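Local coordinates for immunity 23 family protein (Burkholderia dolosa AU0158, PDB 5FFP) that probably acts as the immunity protein of a contact-dependent growth inhibition system, protecting its own cell by neutralising the cognate CdiA toxin, at residues F68-C80 and F127-L139. Residues are numbered along the deposited sequence; the frame is centred on the assembly and turned at random.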
ATOM      1  N   PHE A  68      -7.463  -5.707  19.511  1.00 55.17           N
ATOM      2  CA  PHE A  68      -8.511  -6.472  20.180  1.00 55.60           C
ATOM      3  C   PHE A  68      -9.090  -5.695  21.354  1.00 57.49           C
ATOM      4  O   PHE A  68     -10.307  -5.608  21.495  1.00 60.37           O
ATOM      5  CB  PHE A  68      -7.994  -7.831  20.663  1.00 53.99           C
ATOM      6  CG  PHE A  68      -9.086  -8.806  20.939  1.00 55.78           C
ATOM      7  CD1 PHE A  68      -9.798  -8.744  22.127  1.00 59.29           C
ATOM      8  CD2 PHE A  68      -9.439  -9.758  19.997  1.00 55.16           C
ATOM      9  CE1 PHE A  68     -10.832  -9.621  22.382  1.00 61.90           C
ATOM     10  CE2 PHE A  68     -10.474 -10.640  20.239  1.00 57.95           C
ATOM     11  CZ  PHE A  68     -11.171 -10.571  21.439  1.00 61.79           C
ATOM     12  N   HIS A  69      -8.215  -5.115  22.172  1.00 86.75           N
ATOM     13  CA  HIS A  69      -8.623  -4.550  23.459  1.00 90.08           C
ATOM     14  C   HIS A  69      -8.986  -3.068  23.454  1.00 89.56           C
ATOM     15  O   HIS A  69      -9.562  -2.581  24.427  1.00 92.99           O
ATOM     16  CB  HIS A  69      -7.554  -4.830  24.526  1.00 95.16           C
ATOM     17  CG  HIS A  69      -7.528  -6.261  24.961  1.00 97.05           C
ATOM     18  ND1 HIS A  69      -6.505  -7.126  24.636  1.00 97.41           N
ATOM     19  CD2 HIS A  69      -8.437  -6.996  25.649  1.00 98.78           C
ATOM     20  CE1 HIS A  69      -6.770  -8.323  25.128  1.00 99.74           C
ATOM     21  NE2 HIS A  69      -7.937  -8.272  25.744  1.00100.60           N
ATOM     22  N   ILE A  70      -8.679  -2.349  22.380  1.00 85.64           N
ATOM     23  CA  ILE A  70      -9.004  -0.924  22.333  1.00 85.04           C
ATOM     24  C   ILE A  70     -10.426  -0.755  21.801  1.00 81.16           C
ATOM     25  O   ILE A  70     -11.131  -1.728  21.600  1.00 78.43           O
ATOM     26  CB  ILE A  70      -7.958  -0.110  21.533  1.00 84.30           C
ATOM     27  CG1 ILE A  70      -7.967  -0.495  20.052  1.00 79.37           C
ATOM     28  CG2 ILE A  70      -6.565  -0.301  22.131  1.00 87.40           C
ATOM     29  CD1 ILE A  70      -6.967   0.285  19.231  1.00 78.84           C
ATOM     30  N   SER A  71     -10.850   0.488  21.628  1.00 81.35           N
ATOM     31  CA  SER A  71     -12.189   0.800  21.154  1.00 79.11           C
ATOM     32  C   SER A  71     -12.381   0.329  19.709  1.00 74.17           C
ATOM     33  O   SER A  71     -11.402   0.246  18.957  1.00 72.91           O
ATOM     34  CB  SER A  71     -12.420   2.317  21.244  1.00 81.84           C
ATOM     35  OG  SER A  71     -13.661   2.700  20.675  1.00 80.67           O
ATOM     36  N   PRO A  72     -13.636  -0.000  19.318  1.00 71.48           N
ATOM     37  CA  PRO A  72     -13.941  -0.248  17.901  1.00 67.42           C
ATOM     38  C   PRO A  72     -13.617   0.963  17.040  1.00 67.48           C
ATOM     39  O   PRO A  72     -13.025   0.818  15.959  1.00 65.85           O
ATOM     40  CB  PRO A  72     -15.457  -0.496  17.891  1.00 66.57           C
ATOM     41  CG  PRO A  72     -15.962  -0.063  19.232  1.00 69.89           C
ATOM     42  CD  PRO A  72     -14.816  -0.202  20.182  1.00 72.55           C
ATOM     43  N   GLU A  73     -13.993   2.146  17.532  1.00 69.96           N
ATOM     44  CA  GLU A  73     -13.710   3.444  16.884  1.00 70.96           C
ATOM     45  C   GLU A  73     -12.220   3.676  16.592  1.00 70.57           C
ATOM     46  O   GLU A  73     -11.840   4.050  15.485  1.00 69.15           O
ATOM     47  CB  GLU A  73     -14.268   4.572  17.773  1.00 75.41           C
ATOM     48  CG  GLU A  73     -13.953   6.010  17.364  1.00 78.44           C
ATOM     49  CD  GLU A  73     -14.734   7.029  18.200  1.00 83.05           C
ATOM     50  OE1 GLU A  73     -15.944   6.816  18.481  1.00 83.07           O
ATOM     51  OE2 GLU A  73     -14.136   8.061  18.583  1.00 87.15           O
ATOM     52  N   ASP A  74     -11.383   3.427  17.586  1.00 71.98           N
ATOM     53  CA  ASP A  74      -9.950   3.650  17.437  1.00 72.60           C
ATOM     54  C   ASP A  74      -9.308   2.553  16.595  1.00 68.94           C
ATOM     55  O   ASP A  74      -8.478   2.842  15.741  1.00 68.13           O
ATOM     56  CB  ASP A  74      -9.264   3.754  18.806  1.00 76.32           C
ATOM     57  CG  ASP A  74      -9.739   4.957  19.608  1.00 80.40           C
ATOM     58  OD1 ASP A  74     -10.921   5.334  19.496  1.00 80.29           O
ATOM     59  OD2 ASP A  74      -8.933   5.528  20.360  1.00 84.02           O
ATOM     60  N   ALA A  75      -9.699   1.302  16.822  1.00 66.99           N
ATOM     61  CA  ALA A  75      -9.153   0.174  16.055  1.00 64.18           C
ATOM     62  C   ALA A  75      -9.421   0.319  14.540  1.00 61.12           C
ATOM     63  O   ALA A  75      -8.514   0.156  13.718  1.00 59.87           O
ATOM     64  CB  ALA A  75      -9.718  -1.142  16.572  1.00 63.55           C
ATOM     65  N   TYR A  76     -10.661   0.635  14.187  1.00 60.04           N
ATOM     66  CA  TYR A  76     -11.028   0.840  12.785  1.00 58.12           C
ATOM     67  C   TYR A  76     -10.221   1.957  12.113  1.00 59.27           C
ATOM     68  O   TYR A  76      -9.878   1.850  10.943  1.00 57.79           O
ATOM     69  CB  TYR A  76     -12.516   1.151  12.677  1.00 57.89           C
ATOM     70  CG  TYR A  76     -13.020   1.345  11.260  1.00 56.48           C
ATOM     71  CD1 TYR A  76     -13.192   0.263  10.412  1.00 54.12           C
ATOM     72  CD2 TYR A  76     -13.338   2.607  10.784  1.00 58.31           C
ATOM     73  CE1 TYR A  76     -13.665   0.434   9.122  1.00 53.65           C
ATOM     74  CE2 TYR A  76     -13.804   2.793   9.500  1.00 57.83           C
ATOM     75  CZ  TYR A  76     -13.958   1.707   8.669  1.00 55.48           C
ATOM     76  OH  TYR A  76     -14.434   1.882   7.388  1.00 55.86           O
ATOM     77  N   ARG A  77      -9.929   3.017  12.858  1.00 62.32           N
ATOM     78  CA  ARG A  77      -9.113   4.119  12.352  1.00 64.11           C
ATOM     79  C   ARG A  77      -7.680   3.673  12.149  1.00 63.64           C
ATOM     80  O   ARG A  77      -7.063   4.005  11.154  1.00 63.28           O
ATOM     81  CB  ARG A  77      -9.131   5.296  13.323  1.00 68.08           C
ATOM     82  CG  ARG A  77      -8.426   6.536  12.795  1.00 70.51           C
ATOM     83  CD  ARG A  77      -8.867   7.797  13.534  1.00 74.84           C
ATOM     84  NE  ARG A  77      -8.597   7.710  14.972  1.00 77.26           N
ATOM     85  CZ  ARG A  77      -9.509   7.562  15.937  1.00 78.29           C
ATOM     86  NH1 ARG A  77     -10.808   7.481  15.653  1.00 77.24           N
ATOM     87  NH2 ARG A  77      -9.117   7.497  17.205  1.00 80.88           N
ATOM     88  N   GLU A  78      -7.150   2.930  13.111  1.00 64.26           N
ATOM     89  CA  GLU A  78      -5.795   2.405  13.012  1.00 64.33           C
ATOM     90  C   GLU A  78      -5.669   1.382  11.863  1.00 61.14           C
ATOM     91  O   GLU A  78      -4.634   1.290  11.211  1.00 60.84           O
ATOM     92  CB  GLU A  78      -5.376   1.797  14.360  1.00 66.32           C
ATOM     93  CG  GLU A  78      -4.048   1.039  14.393  1.00 66.89           C
ATOM     94  CD  GLU A  78      -2.886   1.807  13.782  1.00 68.11           C
ATOM     95  OE1 GLU A  78      -2.825   3.049  13.940  1.00 70.49           O
ATOM     96  OE2 GLU A  78      -2.025   1.161  13.128  1.00 67.38           O
ATOM     97  N   LEU A  79      -6.718   0.610  11.616  1.00 58.99           N
ATOM     98  CA  LEU A  79      -6.662  -0.431  10.592  1.00 56.51           C
ATOM     99  C   LEU A  79      -6.759   0.168   9.194  1.00 55.89           C
ATOM    100  O   LEU A  79      -6.134  -0.319   8.244  1.00 54.60           O
ATOM    101  CB  LEU A  79      -7.781  -1.436  10.828  1.00 55.11           C
ATOM    102  CG  LEU A  79      -7.490  -2.384  11.994  1.00 55.87           C
ATOM    103  CD1 LEU A  79      -8.786  -2.952  12.556  1.00 55.22           C
ATOM    104  CD2 LEU A  79      -6.553  -3.493  11.540  1.00 55.23           C
ATOM    105  N   CYS A  80      -7.573   1.223   9.093  1.00 56.98           N
ATOM    106  CA  CYS A  80      -7.684   2.043   7.895  1.00 57.30           C
ATOM    107  C   CYS A  80      -6.403   2.864   7.663  1.00 59.14           C
ATOM    108  O   CYS A  80      -6.063   3.173   6.527  1.00 59.42           O
ATOM    109  CB  CYS A  80      -8.906   2.960   8.007  1.00 58.53           C
ATOM    110  SG  CYS A  80     -10.486   2.072   8.010  1.00 56.38           S
ATOM    111  N   PHE A 127     -17.991   1.951   7.733  1.00 46.40           N
ATOM    112  CA  PHE A 127     -18.168   2.412   6.363  1.00 48.79           C
ATOM    113  C   PHE A 127     -17.206   3.574   6.105  1.00 50.55           C
ATOM    114  O   PHE A 127     -17.284   4.596   6.777  1.00 52.83           O
ATOM    115  CB  PHE A 127     -19.621   2.849   6.147  1.00 51.51           C
ATOM    116  CG  PHE A 127     -19.903   3.368   4.757  1.00 54.91           C
ATOM    117  CD1 PHE A 127     -19.896   2.510   3.668  1.00 54.06           C
ATOM    118  CD2 PHE A 127     -20.183   4.715   4.539  1.00 58.73           C
ATOM    119  CE1 PHE A 127     -20.160   2.986   2.393  1.00 56.32           C
ATOM    120  CE2 PHE A 127     -20.448   5.197   3.269  1.00 60.78           C
ATOM    121  CZ  PHE A 127     -20.439   4.333   2.194  1.00 59.82           C
ATOM    122  N   LYS A 128     -16.287   3.395   5.153  1.00 50.45           N
ATOM    123  CA  LYS A 128     -15.389   4.468   4.697  1.00 53.62           C
ATOM    124  C   LYS A 128     -14.570   5.036   5.854  1.00 55.57           C
ATOM    125  O   LYS A 128     -13.967   4.257   6.602  1.00 52.88           O
ATOM    126  CB  LYS A 128     -16.175   5.567   3.981  1.00 57.72           C
ATOM    127  CG  LYS A 128     -16.924   5.108   2.732  1.00 58.00           C
ATOM    128  CD  LYS A 128     -16.157   5.400   1.451  1.00 59.67           C
ATOM    129  CE  LYS A 128     -17.061   5.264   0.237  1.00 61.80           C
ATOM    130  NZ  LYS A 128     -16.449   5.884  -0.974  1.00 65.19           N
ATOM    131  N   GLU A 129     -14.556   6.360   6.031  1.00 59.46           N
ATOM    132  CA  GLU A 129     -13.727   6.972   7.077  1.00 62.96           C
ATOM    133  C   GLU A 129     -14.544   7.322   8.333  1.00 65.57           C
ATOM    134  O   GLU A 129     -14.056   8.022   9.217  1.00 68.36           O
ATOM    135  CB  GLU A 129     -12.941   8.198   6.533  1.00 66.84           C
ATOM    136  CG  GLU A 129     -11.500   7.865   6.135  1.00 66.28           C
ATOM    137  CD  GLU A 129     -10.774   8.970   5.359  1.00 71.25           C
ATOM    138  OE1 GLU A 129     -10.903  10.188   5.671  1.00 76.05           O
ATOM    139  OE2 GLU A 129     -10.025   8.606   4.434  1.00 70.50           O
ATOM    140  N   ASN A 130     -15.770   6.806   8.414  1.00 65.18           N
ATOM    141  CA  ASN A 130     -16.634   7.022   9.569  1.00 68.06           C
ATOM    142  C   ASN A 130     -16.237   6.146  10.774  1.00 66.23           C
ATOM    143  O   ASN A 130     -16.910   5.178  11.108  1.00 64.02           O
ATOM    144  CB  ASN A 130     -18.082   6.781   9.158  1.00 68.26           C
ATOM    145  CG  ASN A 130     -19.074   7.235  10.220  1.00 73.01           C
ATOM    146  OD1 ASN A 130     -18.726   7.395  11.395  1.00 75.03           O
ATOM    147  ND2 ASN A 130     -20.323   7.451   9.807  1.00 75.47           N
ATOM    148  N   SER A 131     -15.144   6.509  11.437  1.00 68.55           N
ATOM    149  CA  SER A 131     -14.636   5.742  12.580  1.00 68.12           C
ATOM    150  C   SER A 131     -15.542   5.831  13.819  1.00 69.52           C
ATOM    151  O   SER A 131     -15.587   4.901  14.611  1.00 66.75           O
ATOM    152  CB  SER A 131     -13.213   6.196  12.925  1.00 71.52           C
ATOM    153  OG  SER A 131     -12.379   6.221  11.768  1.00 71.19           O
ATOM    154  N   ARG A 132     -16.267   6.940  13.967  1.00 74.60           N
ATOM    155  CA  ARG A 132     -17.272   7.096  15.030  1.00 78.44           C
ATOM    156  C   ARG A 132     -18.343   5.989  15.025  1.00 75.33           C
ATOM    157  O   ARG A 132     -18.597   5.363  16.058  1.00 75.50           O
ATOM    158  CB  ARG A 132     -17.961   8.467  14.888  1.00 84.48           C
ATOM    159  CG  ARG A 132     -17.207   9.626  15.564  1.00 90.87           C
ATOM    160  CD  ARG A 132     -17.522   9.737  17.059  1.00 95.43           C
ATOM    161  NE  ARG A 132     -16.878  10.845  17.782  1.00102.49           N
ATOM    162  CZ  ARG A 132     -15.564  11.006  17.986  1.00103.72           C
ATOM    163  NH1 ARG A 132     -14.678  10.151  17.481  1.00 99.04           N
ATOM    164  NH2 ARG A 132     -15.128  12.051  18.680  1.00110.32           N
ATOM    165  N   GLU A 133     -18.932   5.744  13.854  1.00 72.73           N
ATOM    166  CA  GLU A 133     -19.987   4.749  13.674  1.00 70.69           C
ATOM    167  C   GLU A 133     -19.418   3.328  13.462  1.00 64.75           C
ATOM    168  O   GLU A 133     -20.129   2.462  12.978  1.00 63.48           O
ATOM    169  CB  GLU A 133     -20.841   5.106  12.425  1.00 72.57           C
ATOM    170  CG  GLU A 133     -22.252   4.530  12.351  1.00 74.62           C
ATOM    171  CD  GLU A 133     -22.840   4.434  10.918  1.00 74.68           C
ATOM    172  OE1 GLU A 133     -23.805   5.172  10.555  1.00 77.60           O
ATOM    173  OE2 GLU A 133     -22.337   3.589  10.139  1.00 70.33           O
ATOM    174  N   ALA A 134     -18.162   3.059  13.804  1.00 61.91           N
ATOM    175  CA  ALA A 134     -17.617   1.709  13.627  1.00 57.18           C
ATOM    176  C   ALA A 134     -18.307   0.754  14.591  1.00 57.32           C
ATOM    177  O   ALA A 134     -19.081   1.194  15.453  1.00 63.50           O
ATOM    178  CB  ALA A 134     -16.115   1.711  13.869  1.00 56.55           C
ATOM    179  N   GLY A 135     -18.057  -0.543  14.456  1.00 52.69           N
ATOM    180  CA  GLY A 135     -18.595  -1.515  15.405  1.00 51.78           C
ATOM    181  C   GLY A 135     -17.826  -2.807  15.325  1.00 48.38           C
ATOM    182  O   GLY A 135     -16.938  -2.934  14.515  1.00 44.18           O
ATOM    183  N   GLU A 136     -18.162  -3.772  16.173  1.00 47.65           N
ATOM    184  CA  GLU A 136     -17.482  -5.051  16.149  1.00 45.80           C
ATOM    185  C   GLU A 136     -18.324  -6.084  16.814  1.00 45.93           C
ATOM    186  O   GLU A 136     -19.232  -5.749  17.585  1.00 46.63           O
ATOM    187  CB  GLU A 136     -16.139  -4.983  16.900  1.00 48.25           C
ATOM    188  CG  GLU A 136     -16.248  -4.805  18.410  1.00 50.66           C
ATOM    189  CD  GLU A 136     -14.956  -4.327  19.081  1.00 53.07           C
ATOM    190  OE1 GLU A 136     -14.338  -3.353  18.595  1.00 53.64           O
ATOM    191  OE2 GLU A 136     -14.558  -4.929  20.118  1.00 54.52           O
ATOM    192  N   VAL A 137     -17.997  -7.342  16.529  1.00 43.98           N
ATOM    193  CA  VAL A 137     -18.632  -8.465  17.174  1.00 44.19           C
ATOM    194  C   VAL A 137     -17.580  -9.496  17.537  1.00 43.78           C
ATOM    195  O   VAL A 137     -16.666  -9.740  16.749  1.00 43.06           O
ATOM    196  CB  VAL A 137     -19.708  -9.106  16.267  1.00 44.13           C
ATOM    197  CG1 VAL A 137     -19.173  -9.380  14.859  1.00 41.77           C
ATOM    198  CG2 VAL A 137     -20.250 -10.390  16.902  1.00 44.42           C
ATOM    199  N   VAL A 138     -17.718 -10.083  18.726  1.00 44.10           N
ATOM    200  CA  VAL A 138     -16.796 -11.079  19.227  1.00 44.72           C
ATOM    201  C   VAL A 138     -17.169 -12.449  18.679  1.00 44.18           C
ATOM    202  O   VAL A 138     -18.299 -12.918  18.832  1.00 44.45           O
ATOM    203  CB  VAL A 138     -16.823 -11.168  20.790  1.00 48.17           C
ATOM    204  CG1 VAL A 138     -15.902 -12.285  21.292  1.00 49.22           C
ATOM    205  CG2 VAL A 138     -16.438  -9.833  21.419  1.00 49.44           C
ATOM    206  N   LEU A 139     -16.195 -13.106  18.081  1.00 44.01           N
ATOM    207  CA  LEU A 139     -16.364 -14.451  17.584  1.00 44.58           C
ATOM    208  C   LEU A 139     -15.444 -15.372  18.331  1.00 46.90           C
ATOM    209  O   LEU A 139     -14.584 -14.954  19.091  1.00 48.88           O
ATOM    210  CB  LEU A 139     -15.975 -14.518  16.102  1.00 43.80           C
ATOM    211  CG  LEU A 139     -16.984 -14.007  15.067  1.00 42.84           C
ATOM    212  CD1 LEU A 139     -17.550 -12.623  15.312  1.00 43.58           C
ATOM    213  CD2 LEU A 139     -16.326 -14.062  13.702  1.00 41.53           C
TER
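The loop joining antiparallel strands 120-127 and 135-140 folds against the first turns of helix 72-83, with Tyr-76 pointing into it. Tyr-76 OH donates to Lys-128 O at 2.5 Å. The hydroxyl approaches at a C=O...O angle of 133°, tilted 22° from the carbonyl plane; this carbonyl lies at the ring edge, within the type II' turn 127-130. CG of Tyr-76 stands anti to the backbone N (chi1 -178°), which carries the ring across the loop, with Tyr-76 CD2 3.8 Å from Ser-131 CA. Nearer the backbone, CB of Tyr-76 packs on Ala-134 CB at 3.8 Å. Helix 72-83 also packs on the three-stranded sheet, Tyr-76 touching Tyr-111 and Phe-113 of strand 110-117 and Ala-75 touching Ile-124 of strand 120-127. One turn back, Glu-73 CA makes a C-H...O contact of 3.3 Å with Ser-131 O, in the type I turn 131-134 that leads into strand 135-140. Glu-73 OE2 is salt-bridged to Arg-132 NH1, the carboxylate and guanidinium planes being nearly parallel; the arginine chain bends at its second torsion to bring the guanidinium round. At the helix start, Glu-136 OE1 lies 3.1 Å from Pro-72 CB, while Glu-136 OE2 is salt-bridged to Lys-122 NZ of the adjacent strand.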